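Local coordinates for putative branched chain amino acid ABC transporter, periplasmic amino acid-binding protein (Brucella ovis, PDB 4XFK) that probably captures branched-chain and related amino acids in the periplasm, as the binding component of an ABC amino-acid transport system, at residues Y341-R344 with Q349-F352; Y130-S135 with L327-A332; T266-E271 with V295-V300; E118-T123 with P388-C393. The protein carries 1 engineered substitution. All blocks are in the same frame, centred on the assembly; numbering follows the deposited sequence.

Contact 1 (Y341-R344 with Q349-F352); sequences YSMR and QAKF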
loop_
_atom_site.group_PDB
_atom_site.type_symbol
_atom_site.label_atom_id
_atom_site.label_comp_id
_atom_site.label_asym_id
_atom_site.label_seq_id
_atom_site.Cartn_x
_atom_site.Cartn_y
_atom_site.Cartn_z
ATOM N N TYR A 341 -2.465 12.589 -8.949
ATOM C CA TYR A 341 -3.172 11.617 -8.177
ATOM C C TYR A 341 -4.668 11.968 -8.231
ATOM O O TYR A 341 -5.042 13.128 -8.020
ATOM C CB TYR A 341 -2.608 11.726 -6.778
ATOM C CG TYR A 341 -2.939 10.602 -5.882
ATOM C CD1 TYR A 341 -4.180 10.538 -5.289
ATOM C CD2 TYR A 341 -2.009 9.618 -5.590
ATOM C CE1 TYR A 341 -4.506 9.530 -4.452
ATOM C CE2 TYR A 341 -2.330 8.584 -4.750
ATOM C CZ TYR A 341 -3.585 8.557 -4.182
ATOM O OH TYR A 341 -3.961 7.563 -3.337
ATOM N N SER A 342 -5.509 10.986 -8.537
ATOM C CA SER A 342 -6.953 11.213 -8.582
ATOM C C SER A 342 -7.673 9.947 -8.138
ATOM O O SER A 342 -7.032 8.965 -7.779
ATOM C CB SER A 342 -7.402 11.646 -9.979
ATOM O OG SER A 342 -7.142 10.640 -10.948
ATOM N N MET A 343 -9.000 9.973 -8.172
ATOM C CA MET A 343 -9.804 8.863 -7.673
ATOM C C MET A 343 -10.800 8.399 -8.721
ATOM O O MET A 343 -11.546 9.212 -9.268
ATOM C CB MET A 343 -10.567 9.303 -6.417
ATOM C CG MET A 343 -11.421 8.209 -5.795
ATOM S SD MET A 343 -10.482 6.757 -5.269
ATOM C CE MET A 343 -9.398 7.471 -4.029
ATOM N N ARG A 344 -10.830 7.098 -8.998
ATOM C CA ARG A 344 -11.818 6.563 -9.927
ATOM C C ARG A 344 -13.147 6.371 -9.202
ATOM O O ARG A 344 -13.213 5.734 -8.152
ATOM C CB ARG A 344 -11.334 5.256 -10.529
ATOM C CG ARG A 344 -12.306 4.695 -11.544
ATOM C CD ARG A 344 -11.617 3.673 -12.429
ATOM N NE ARG A 344 -11.155 2.517 -11.658
ATOM C CZ ARG A 344 -10.326 1.595 -12.132
ATOM N NH1 ARG A 344 -9.844 1.707 -13.362
ATOM N NH2 ARG A 344 -9.964 0.572 -11.372
ATOM N N GLN A 349 -10.863 3.136 -6.530
ATOM C CA GLN A 349 -9.441 2.858 -6.657
ATOM C C GLN A 349 -8.738 4.127 -7.142
ATOM O O GLN A 349 -9.119 4.697 -8.166
ATOM C CB GLN A 349 -9.212 1.717 -7.658
ATOM C CG GLN A 349 -7.755 1.456 -7.983
ATOM C CD GLN A 349 -6.949 1.081 -6.747
ATOM O OE1 GLN A 349 -7.271 0.119 -6.038
ATOM N NE2 GLN A 349 -5.896 1.845 -6.478
ATOM N N ALA A 350 -7.732 4.585 -6.402
ATOM C CA ALA A 350 -6.982 5.770 -6.815
ATOM C C ALA A 350 -6.139 5.495 -8.059
ATOM O O ALA A 350 -5.694 4.359 -8.291
ATOM C CB ALA A 350 -6.104 6.282 -5.683
ATOM N N LYS A 351 -5.946 6.550 -8.850
ATOM C CA LYS A 351 -5.153 6.527 -10.076
ATOM C C LYS A 351 -3.883 7.334 -9.841
ATOM O O LYS A 351 -3.951 8.497 -9.441
ATOM C CB LYS A 351 -5.950 7.119 -11.238
ATOM C CG LYS A 351 -5.207 7.050 -12.558
ATOM C CD LYS A 351 -6.153 7.077 -13.746
ATOM C CE LYS A 351 -6.653 8.459 -14.033
ATOM N NZ LYS A 351 -7.434 8.426 -15.304
ATOM N N PHE A 352 -2.729 6.717 -10.085
ATOM C CA PHE A 352 -1.441 7.329 -9.773
ATOM C C PHE A 352 -0.346 6.578 -10.522
ATOM O O PHE A 352 -0.541 5.430 -10.911
ATOM C CB PHE A 352 -1.179 7.254 -8.261
ATOM C CG PHE A 352 -1.467 5.904 -7.669
ATOM C CD1 PHE A 352 -0.557 4.858 -7.817
ATOM C CD2 PHE A 352 -2.656 5.661 -7.002
ATOM C CE1 PHE A 352 -0.830 3.604 -7.336
ATOM C CE2 PHE A 352 -2.936 4.399 -6.502
ATOM C CZ PHE A 352 -2.016 3.369 -6.664
#

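Contact 2 (Y130-S135 with L327-A332); sequences YHFRFS and LAIENA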
loop_
_atom_site.group_PDB
_atom_site.type_symbol
_atom_site.label_atom_id
_atom_site.label_comp_id
_atom_site.label_asym_id
_atom_site.label_seq_id
_atom_site.Cartn_x
_atom_site.Cartn_y
_atom_site.Cartn_z
ATOM N N TYR A 130 -18.416 4.178 0.714
ATOM C CA TYR A 130 -17.712 4.826 1.821
ATOM C C TYR A 130 -16.330 4.234 2.102
ATOM O O TYR A 130 -15.697 4.581 3.095
ATOM C CB TYR A 130 -18.600 4.886 3.076
ATOM C CG TYR A 130 -19.785 5.815 2.892
ATOM C CD1 TYR A 130 -19.653 7.187 3.091
ATOM C CD2 TYR A 130 -21.019 5.332 2.468
ATOM C CE1 TYR A 130 -20.733 8.049 2.901
ATOM C CE2 TYR A 130 -22.097 6.183 2.272
ATOM C CZ TYR A 130 -21.949 7.535 2.487
ATOM O OH TYR A 130 -23.027 8.377 2.291
ATOM N N HIS A 131 -15.875 3.351 1.218
ATOM C CA HIS A 131 -14.485 2.916 1.192
ATOM C C HIS A 131 -13.768 3.579 0.017
ATOM O O HIS A 131 -14.310 3.661 -1.100
ATOM C CB HIS A 131 -14.385 1.388 1.067
ATOM C CG HIS A 131 -13.035 0.896 0.610
ATOM N ND1 HIS A 131 -12.742 0.673 -0.717
ATOM C CD2 HIS A 131 -11.905 0.585 1.295
ATOM C CE1 HIS A 131 -11.490 0.261 -0.835
ATOM N NE2 HIS A 131 -10.960 0.195 0.373
ATOM N N PHE A 132 -12.545 4.039 0.277
ATOM C CA PHE A 132 -11.668 4.555 -0.765
ATOM C C PHE A 132 -10.300 3.935 -0.582
ATOM O O PHE A 132 -9.763 3.953 0.536
ATOM C CB PHE A 132 -11.524 6.075 -0.654
ATOM C CG PHE A 132 -12.755 6.838 -1.037
ATOM C CD1 PHE A 132 -13.784 7.022 -0.130
ATOM C CD2 PHE A 132 -12.881 7.374 -2.312
ATOM C CE1 PHE A 132 -14.916 7.736 -0.485
ATOM C CE2 PHE A 132 -14.001 8.098 -2.667
ATOM C CZ PHE A 132 -15.024 8.278 -1.756
ATOM N N ARG A 133 -9.724 3.422 -1.665
ATOM C CA ARG A 133 -8.363 2.887 -1.619
ATOM C C ARG A 133 -7.381 3.833 -2.302
ATOM O O ARG A 133 -7.562 4.206 -3.469
ATOM C CB ARG A 133 -8.266 1.487 -2.242
ATOM C CG ARG A 133 -6.817 1.063 -2.451
ATOM C CD ARG A 133 -6.584 -0.431 -2.390
ATOM N NE ARG A 133 -7.320 -1.174 -3.405
ATOM C CZ ARG A 133 -7.558 -2.472 -3.298
ATOM N NH1 ARG A 133 -8.232 -3.112 -4.245
ATOM N NH2 ARG A 133 -7.131 -3.117 -2.221
ATOM N N PHE A 134 -6.344 4.214 -1.563
ATOM C CA PHE A 134 -5.363 5.194 -2.036
ATOM C C PHE A 134 -4.037 4.582 -2.470
ATOM O O PHE A 134 -3.152 5.274 -2.990
ATOM C CB PHE A 134 -5.144 6.267 -0.964
ATOM C CG PHE A 134 -6.377 7.075 -0.688
ATOM C CD1 PHE A 134 -6.660 8.212 -1.428
ATOM C CD2 PHE A 134 -7.277 6.669 0.283
ATOM C CE1 PHE A 134 -7.798 8.963 -1.166
ATOM C CE2 PHE A 134 -8.426 7.398 0.536
ATOM C CZ PHE A 134 -8.683 8.549 -0.191
ATOM N N SER A 135 -3.924 3.274 -2.281
ATOM C CA SER A 135 -2.694 2.544 -2.536
ATOM C C SER A 135 -2.824 1.682 -3.790
ATOM O O SER A 135 -3.904 1.587 -4.386
ATOM C CB SER A 135 -2.416 1.635 -1.340
ATOM O OG SER A 135 -3.421 0.640 -1.254
ATOM N N LEU A 327 -17.875 12.623 -1.978
ATOM C CA LEU A 327 -18.026 13.168 -3.323
ATOM C C LEU A 327 -16.837 14.056 -3.674
ATOM O O LEU A 327 -16.350 14.034 -4.800
ATOM C CB LEU A 327 -19.342 13.939 -3.454
ATOM C CG LEU A 327 -20.598 13.081 -3.313
ATOM C CD1 LEU A 327 -21.831 13.971 -3.155
ATOM C CD2 LEU A 327 -20.763 12.149 -4.503
ATOM N N ALA A 328 -16.361 14.835 -2.710
ATOM C CA ALA A 328 -15.201 15.680 -2.968
ATOM C C ALA A 328 -13.954 14.834 -3.274
ATOM O O ALA A 328 -13.141 15.217 -4.113
ATOM C CB ALA A 328 -14.944 16.628 -1.802
ATOM N N ILE A 329 -13.804 13.678 -2.626
ATOM C CA ILE A 329 -12.669 12.811 -2.934
ATOM C C ILE A 329 -12.782 12.309 -4.374
ATOM O O ILE A 329 -11.812 12.335 -5.121
ATOM C CB ILE A 329 -12.553 11.610 -1.973
ATOM C CG1 ILE A 329 -12.328 12.078 -0.532
ATOM C CG2 ILE A 329 -11.394 10.702 -2.405
ATOM C CD1 ILE A 329 -12.503 10.961 0.492
ATOM N N GLU A 330 -13.978 11.874 -4.764
ATOM C CA GLU A 330 -14.207 11.439 -6.142
ATOM C C GLU A 330 -13.816 12.504 -7.156
ATOM O O GLU A 330 -13.302 12.185 -8.234
ATOM C CB GLU A 330 -15.676 11.076 -6.359
ATOM C CG GLU A 330 -16.128 9.820 -5.645
ATOM C CD GLU A 330 -17.537 9.413 -6.030
ATOM O OE1 GLU A 330 -18.341 10.294 -6.402
ATOM O OE2 GLU A 330 -17.841 8.207 -5.988
ATOM N N ASN A 331 -14.091 13.763 -6.818
ATOM C CA ASN A 331 -13.903 14.873 -7.745
ATOM C C ASN A 331 -12.514 15.502 -7.681
ATOM O O ASN A 331 -12.184 16.355 -8.502
ATOM C CB ASN A 331 -14.932 15.972 -7.471
ATOM C CG ASN A 331 -16.362 15.503 -7.626
ATOM O OD1 ASN A 331 -16.642 14.559 -8.350
ATOM N ND2 ASN A 331 -17.282 16.187 -6.952
ATOM N N ALA A 332 -11.711 15.098 -6.706
ATOM C CA ALA A 332 -10.452 15.781 -6.426
ATOM C C ALA A 332 -9.283 15.260 -7.247
ATOM O O ALA A 332 -9.227 14.084 -7.608
ATOM C CB ALA A 332 -10.120 15.670 -4.945
#

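Contact 3 (T266-E271 with V295-V300); sequences TPFNPE and VEPAAV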
loop_
_atom_site.group_PDB
_atom_site.type_symbol
_atom_site.label_atom_id
_atom_site.label_comp_id
_atom_site.label_asym_id
_atom_site.label_seq_id
_atom_site.Cartn_x
_atom_site.Cartn_y
_atom_site.Cartn_z
ATOM N N THR A 266 6.585 0.398 -6.901
ATOM C CA THR A 266 5.909 1.163 -5.847
ATOM C C THR A 266 5.443 2.515 -6.390
ATOM O O THR A 266 5.831 2.898 -7.489
ATOM C CB THR A 266 6.829 1.445 -4.633
ATOM O OG1 THR A 266 7.647 2.575 -4.930
ATOM C CG2 THR A 266 7.671 0.246 -4.244
ATOM N N PRO A 267 4.613 3.247 -5.624
ATOM C CA PRO A 267 4.172 4.559 -6.112
ATOM C C PRO A 267 5.228 5.668 -6.041
ATOM O O PRO A 267 4.898 6.813 -6.345
ATOM C CB PRO A 267 3.017 4.917 -5.160
ATOM C CG PRO A 267 2.607 3.638 -4.522
ATOM C CD PRO A 267 3.841 2.812 -4.442
ATOM N N PHE A 268 6.464 5.361 -5.661
ATOM C CA PHE A 268 7.417 6.431 -5.377
ATOM C C PHE A 268 8.878 5.987 -5.415
ATOM O O PHE A 268 9.216 4.855 -5.052
ATOM C CB PHE A 268 7.111 7.027 -3.997
ATOM C CG PHE A 268 8.118 8.046 -3.537
ATOM C CD1 PHE A 268 8.118 9.329 -4.062
ATOM C CD2 PHE A 268 9.072 7.717 -2.587
ATOM C CE1 PHE A 268 9.054 10.276 -3.642
ATOM C CE2 PHE A 268 10.010 8.659 -2.164
ATOM C CZ PHE A 268 9.996 9.930 -2.695
ATOM N N ASN A 269 9.746 6.896 -5.838
ATOM C CA ASN A 269 11.167 6.754 -5.588
ATOM C C ASN A 269 11.719 8.173 -5.498
ATOM O O ASN A 269 11.292 9.037 -6.255
ATOM C CB ASN A 269 11.837 5.945 -6.710
ATOM C CG ASN A 269 13.329 5.805 -6.521
ATOM O OD1 ASN A 269 14.077 6.751 -6.748
ATOM N ND2 ASN A 269 13.775 4.621 -6.112
ATOM N N PRO A 270 12.648 8.431 -4.565
ATOM C CA PRO A 270 13.174 9.794 -4.413
ATOM C C PRO A 270 13.717 10.422 -5.703
ATOM O O PRO A 270 13.660 11.645 -5.829
ATOM C CB PRO A 270 14.318 9.618 -3.412
ATOM C CG PRO A 270 13.932 8.431 -2.610
ATOM C CD PRO A 270 13.173 7.516 -3.534
ATOM N N GLU A 271 14.245 9.609 -6.620
ATOM C CA GLU A 271 14.851 10.108 -7.861
ATOM C C GLU A 271 13.952 9.963 -9.078
ATOM O O GLU A 271 14.406 10.177 -10.203
ATOM C CB GLU A 271 16.113 9.324 -8.210
ATOM C CG GLU A 271 17.164 9.212 -7.154
ATOM C CD GLU A 271 18.316 8.348 -7.633
ATOM O OE1 GLU A 271 18.601 7.325 -6.982
ATOM O OE2 GLU A 271 18.925 8.686 -8.673
ATOM N N VAL A 295 5.282 1.337 2.686
ATOM C CA VAL A 295 3.876 1.744 2.818
ATOM C C VAL A 295 3.663 3.261 2.902
ATOM O O VAL A 295 2.532 3.748 2.774
ATOM C CB VAL A 295 3.210 1.079 4.046
ATOM C CG1 VAL A 295 3.193 -0.448 3.862
ATOM C CG2 VAL A 295 3.937 1.466 5.330
ATOM N N GLU A 296 4.737 4.015 3.129
ATOM C CA GLU A 296 4.589 5.433 3.462
ATOM C C GLU A 296 4.109 6.337 2.318
ATOM O O GLU A 296 3.212 7.146 2.537
ATOM C CB GLU A 296 5.857 5.976 4.129
ATOM C CG GLU A 296 6.190 5.228 5.408
ATOM C CD GLU A 296 7.507 5.664 6.013
ATOM O OE1 GLU A 296 8.559 5.516 5.348
ATOM O OE2 GLU A 296 7.491 6.156 7.164
ATOM N N PRO A 297 4.697 6.218 1.110
ATOM C CA PRO A 297 4.244 7.113 0.034
ATOM C C PRO A 297 2.739 7.036 -0.285
ATOM O O PRO A 297 2.117 8.097 -0.411
ATOM C CB PRO A 297 5.118 6.683 -1.149
ATOM C CG PRO A 297 6.396 6.222 -0.480
ATOM C CD PRO A 297 5.886 5.443 0.701
ATOM N N ALA A 298 2.152 5.844 -0.388
ATOM C CA ALA A 298 0.712 5.761 -0.672
ATOM C C ALA A 298 -0.101 6.438 0.429
ATOM O O ALA A 298 -1.097 7.118 0.157
ATOM C CB ALA A 298 0.258 4.324 -0.843
ATOM N N ALA A 299 0.324 6.268 1.678
ATOM C CA ALA A 299 -0.402 6.866 2.790
ATOM C C ALA A 299 -0.324 8.387 2.726
ATOM O O ALA A 299 -1.343 9.076 2.871
ATOM C CB ALA A 299 0.111 6.345 4.113
ATOM N N VAL A 300 0.864 8.921 2.465
ATOM C CA VAL A 300 1.018 10.368 2.348
ATOM C C VAL A 300 0.255 10.921 1.140
ATOM O O VAL A 300 -0.506 11.890 1.258
ATOM C CB VAL A 300 2.503 10.781 2.248
ATOM C CG1 VAL A 300 2.616 12.268 1.913
ATOM C CG2 VAL A 300 3.254 10.424 3.531
#

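Contact 4 (E118-T123 with P388-C393); sequences EALELT and PVQESC. With ACT (acetate ion), chain B.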
loop_
_atom_site.group_PDB
_atom_site.type_symbol
_atom_site.label_atom_id
_atom_site.label_comp_id
_atom_site.label_asym_id
_atom_site.label_seq_id
_atom_site.Cartn_x
_atom_site.Cartn_y
_atom_site.Cartn_z
ATOM N N GLU A 118 -4.101 -4.098 0.152
ATOM C CA GLU A 118 -3.967 -4.196 -1.303
ATOM C C GLU A 118 -4.709 -5.365 -1.975
ATOM O O GLU A 118 -4.617 -5.546 -3.193
ATOM C CB GLU A 118 -2.477 -4.146 -1.701
ATOM C CG GLU A 118 -1.776 -2.911 -1.107
ATOM C CD GLU A 118 -0.452 -2.556 -1.759
ATOM O OE1 GLU A 118 -0.196 -2.964 -2.917
ATOM O OE2 GLU A 118 0.330 -1.842 -1.095
ATOM N N ALA A 119 -5.465 -6.137 -1.198
ATOM C CA ALA A 119 -6.240 -7.244 -1.775
ATOM C C ALA A 119 -7.301 -6.749 -2.762
ATOM O O ALA A 119 -7.936 -5.718 -2.555
ATOM C CB ALA A 119 -6.884 -8.062 -0.679
ATOM N N LEU A 120 -7.503 -7.506 -3.833
ATOM C CA LEU A 120 -8.416 -7.094 -4.892
ATOM C C LEU A 120 -9.843 -6.802 -4.434
ATOM O O LEU A 120 -10.458 -5.854 -4.910
ATOM C CB LEU A 120 -8.456 -8.164 -5.988
ATOM C CG LEU A 120 -7.138 -8.345 -6.730
ATOM C CD1 LEU A 120 -7.227 -9.527 -7.673
ATOM C CD2 LEU A 120 -6.779 -7.084 -7.480
ATOM N N GLU A 121 -10.371 -7.615 -3.524
ATOM C CA GLU A 121 -11.784 -7.540 -3.165
ATOM C C GLU A 121 -12.222 -6.169 -2.654
ATOM O O GLU A 121 -13.395 -5.801 -2.782
ATOM C CB GLU A 121 -12.145 -8.615 -2.132
ATOM C CG GLU A 121 -11.470 -8.438 -0.773
ATOM C CD GLU A 121 -11.943 -9.450 0.258
ATOM O OE1 GLU A 121 -12.792 -10.297 -0.085
ATOM O OE2 GLU A 121 -11.479 -9.387 1.419
ATOM N N LEU A 122 -11.293 -5.406 -2.078
ATOM C CA LEU A 122 -11.655 -4.130 -1.469
ATOM C C LEU A 122 -12.202 -3.117 -2.485
ATOM O O LEU A 122 -12.980 -2.235 -2.127
ATOM C CB LEU A 122 -10.489 -3.577 -0.646
ATOM C CG LEU A 122 -10.071 -4.554 0.463
ATOM C CD1 LEU A 122 -8.732 -4.177 1.033
ATOM C CD2 LEU A 122 -11.128 -4.615 1.566
ATOM N N THR A 123 -11.827 -3.268 -3.756
ATOM C CA THR A 123 -12.422 -2.459 -4.815
ATOM C C THR A 123 -13.154 -3.344 -5.828
ATOM O O THR A 123 -13.477 -2.899 -6.936
ATOM C CB THR A 123 -11.376 -1.604 -5.552
ATOM O OG1 THR A 123 -10.297 -2.436 -5.994
ATOM C CG2 THR A 123 -10.833 -0.511 -4.638
ATOM N N PRO A 388 -8.075 -2.448 -14.595
ATOM C CA PRO A 388 -9.444 -2.251 -15.081
ATOM C C PRO A 388 -10.433 -2.398 -13.935
ATOM O O PRO A 388 -10.141 -3.080 -12.957
ATOM C CB PRO A 388 -9.634 -3.403 -16.074
ATOM C CG PRO A 388 -8.260 -3.824 -16.451
ATOM C CD PRO A 388 -7.401 -3.580 -15.254
ATOM N N VAL A 389 -11.585 -1.752 -14.043
ATOM C CA VAL A 389 -12.630 -1.934 -13.054
ATOM C C VAL A 389 -12.999 -3.415 -13.039
ATOM O O VAL A 389 -13.232 -4.032 -14.085
ATOM C CB VAL A 389 -13.853 -1.064 -13.370
ATOM C CG1 VAL A 389 -14.988 -1.372 -12.415
ATOM C CG2 VAL A 389 -13.479 0.406 -13.285
ATOM N N GLN A 390 -13.006 -4.001 -11.852
ATOM C CA GLN A 390 -13.227 -5.432 -11.720
ATOM C C GLN A 390 -14.655 -5.804 -12.075
ATOM O O GLN A 390 -15.587 -5.053 -11.799
ATOM C CB GLN A 390 -12.903 -5.900 -10.307
ATOM C CG GLN A 390 -11.442 -5.788 -9.932
ATOM C CD GLN A 390 -11.210 -6.170 -8.493
ATOM O OE1 GLN A 390 -11.444 -7.311 -8.096
ATOM N NE2 GLN A 390 -10.766 -5.214 -7.694
ATOM N N GLU A 391 -14.813 -6.973 -12.681
ATOM C CA GLU A 391 -16.122 -7.472 -13.069
ATOM C C GLU A 391 -17.070 -7.537 -11.874
ATOM O O GLU A 391 -18.273 -7.320 -12.013
ATOM C CB GLU A 391 -15.981 -8.859 -13.713
ATOM C CG GLU A 391 -14.982 -8.900 -14.869
ATOM C CD GLU A 391 -14.465 -10.299 -15.177
ATOM O OE1 GLU A 391 -14.906 -11.268 -14.521
ATOM O OE2 GLU A 391 -13.610 -10.430 -16.082
ATOM N N SER A 392 -16.512 -7.808 -10.697
ATOM C CA SER A 392 -17.295 -7.978 -9.478
ATOM C C SER A 392 -17.656 -6.665 -8.786
ATOM O O SER A 392 -18.322 -6.676 -7.752
ATOM C CB SER A 392 -16.527 -8.855 -8.490
ATOM O OG SER A 392 -15.301 -8.242 -8.129
ATOM N N CYS A 393 -17.208 -5.541 -9.341
ATOM C CA CYS A 393 -17.476 -4.232 -8.749
ATOM C C CYS A 393 -18.879 -3.712 -9.034
ATOM O O CYS A 393 -19.298 -3.609 -10.190
ATOM C CB CYS A 393 -16.448 -3.201 -9.229
ATOM S SG CYS A 393 -16.903 -1.470 -8.925
HETATM C C ACT B . -1.910 -6.571 2.590
HETATM O O ACT B . -2.370 -7.432 3.376
HETATM O OXT ACT B . -2.739 -5.789 2.070
HETATM C CH3 ACT B . -0.444 -6.492 2.302
HETATM O O HOH W 1 -12.451 -2.541 -9.448
HETATM O O HOH W 2 -9.722 -2.493 -8.651
#

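Contact 1 (Y341-R344 with Q349-F352)
Ser342 and Lys351 face each other as the hydrogen-bonded pair of an antiparallel beta hairpin, in which strand 339-343 turns back into strand 350-360. Ser342 N donates to Lys351 O at 3.1 Å, and Lys351 N returns a bond to Ser342 O at 2.9 Å; past the non-hydrogen-bonded pair Met343 and Ala350, Arg344 N still reaches Gln349 O. Met343 has CG anti to its backbone N (chi1 -179°), and two further bends fold the flexible thioether back until CE is 3.9 Å from Ala350 CB. Tyr341 is modelled in two conformations. In the one described here, the small methyl of Ala350 lets it close in: OH lies 3.4 Å from Ala350 CB and probably bonds Phe134 O, and the ring runs beside that of Phe352, the planes 18° apart but slid until they barely overlap. On the other face, Ser342 OG flanks the aliphatic part of Lys351, whose bend at chi3 carries NZ away to a salt bridge with Asp383. Arg344, paired with Asp347, crosses Gln349 at a slant, NH2 4.0 Å from Gln349 CB and the guanidinium and amide planes 86° apart. Bent at chi2, Gln349 turns its amide back to its own backbone: OE1 accepts from Arg133 NE, and NE2, which also donates to Ser135 O, meets a lone pair of Ala350 O at 3.1 Å.

Contact 2 (Y130-S135 with L327-A332)
Ile329 pushes out from its helix straight against Phe132, the two side chains coming from opposite directions. At its root, Ile329 CB already lies 3.9 Å from Phe132 CE2. The branch CG2, anti to the backbone N, comes to 3.6 Å from Phe132 CD2 and, on its way past, to 4.1 Å from Phe134 CZ, whose side chain crosses at about a right angle. The other branch leaves beside the backbone N (chi1 -62°) and continues extended, which sets the terminal CD1 over the middle of the Phe132 ring, 4.1 Å from the centroid and only 10° off the normal: a CH-pi contact. Beta-branched isoleucine suits the site because one arm can cap the Phe132 face while the other touches both Phe132 and Phe134. Strand 131-133 is an outermost strand of the five-stranded parallel sheet, whose order 2-1-3-4-5 is that of the type I periplasmic binding protein fold, and the last turn of helix 322-331 packs on it here. Met343 of strand 339-343 touches Phe132, Phe134 and Ile329 alike. Next along the helix, Glu330 offers only its methylene part: CG sits at the edge of the Phe132 ring, 4.0 Å from CE2, while the carboxylate OE2 goes on to His348 NE2 and a salt bridge with Arg397.

Contact 3 (T266-E271 with V295-V300)
Phe268 and Pro297 meet root to root: the closest approach is between their CB atoms, 3.5 Å apart, and no hydrogen bond joins the two segments. The phenylalanine has CG anti to its backbone N (chi1 174°), which takes the ring off at about a right angle to the proline, so that Pro297 CG comes obliquely to Phe268 CD2 at 3.7 Å. The far part of the ring turns to helix 274-288, where it meets Phe280 edge to face. A second, looser contact is made by Pro267, whose CG lies 4.4 Å from Ala298 CB; the small methyl of alanine lets helix and loop come close. Proline fits at 297 because the first turn of helix 296-312 has backbone N atoms with no carbonyl before them in the helix to bond. In the type I periplasmic binding protein fold the chain passes between its two lobes three times, and the loop 266-271, leaving strand 263-266 of the mixed sheet, is consistent with one such passage; helix 296-312 lies against helix 26-44, with Val295 touching the sodium ligand Tyr31. Two side-chain turns hold the irregular loop. Thr266 OG1 accepts from Phe268 N at 3.1 Å, an ST turn, and Asn269 OD1 takes Glu271 N at 2.9 Å in an Asx turn, the donor tilted 20° from the carbonyl plane. Gln357 braces both turns, through NE2 to Thr266 OG1 and through OE1 to Asn269 ND2.

Contact 4 (E118-T123 with P388-C393)
Gln390 reaches across to Leu120 and gives it the one direct hydrogen bond assigned between the segments: NE2 donates to Leu120 O at 2.9 Å, almost straight at 175°. The acceptor lies in the glutamine's amide plane, whereas the donor stands above the carbonyl plane of Leu120. From the opposite face of that plane Thr123 N bonds the same oxygen at 3.1 Å, closing the 3-10 turn, so Leu120 O is gripped twice. Glutamine suits the place because its chain, extended beyond CG, is long enough to span the gap, and its neutral amide can donate to a backbone oxygen while OE1 rests 3.8 Å from Leu120 CB.

Two waters bridge the rest. One lies 2.7 Å from Thr123 O, to which it probably donates, and accepts from Gln390 N at 2.9 Å; the other is 2.7 Å from Thr123 OG1 and accepts from Gln390 NE2. Further out, a type I beta turn from Gln390 to Cys393 shapes the one side. On the other, Arg133 is bonded through NH1 to Thr123 OG1 and through NH2 to Ala119 O, while Asp171 OD2 takes Leu120 N and Ser88 OG takes Ala119 N. At the far end of the loop, Glu118 N donates to an acetate oxygen, OXT, at 2.9 Å; this ion, probably from the crystallisation liquor, is also held by Ser88 OG and Tyr166 OH. This is consistent with the way the ligand's alpha-carboxylate is held in the interlobe cleft of leucine-binding proteins, and the acetate may mark that place here.

Overall arrangement
Contacts 1 and 2 lie closest, with centres about 8 Å apart: Gln349 NE2 is 2.9 Å from Ser135 O, and backbone bonds of Arg133 with Ala350 also tie the hairpin to strand 131-133. The side chain of Arg133 joins contact 2 in turn to contact 4. Contacts 1 and 4 meet at Arg344 NE and Val389 CG2, 3.5 Å apart. Contact 3 meets contact 2 through Ser135 CB and Ala298 CB, 3.8 Å apart, but it does not touch contact 4, whose centre is about 22 Å away. Sodium ions lie close by, about 6 Å from the side chain of Arg344 and about 8 Å from that of Ala298, while the acetate sits beside contact 4.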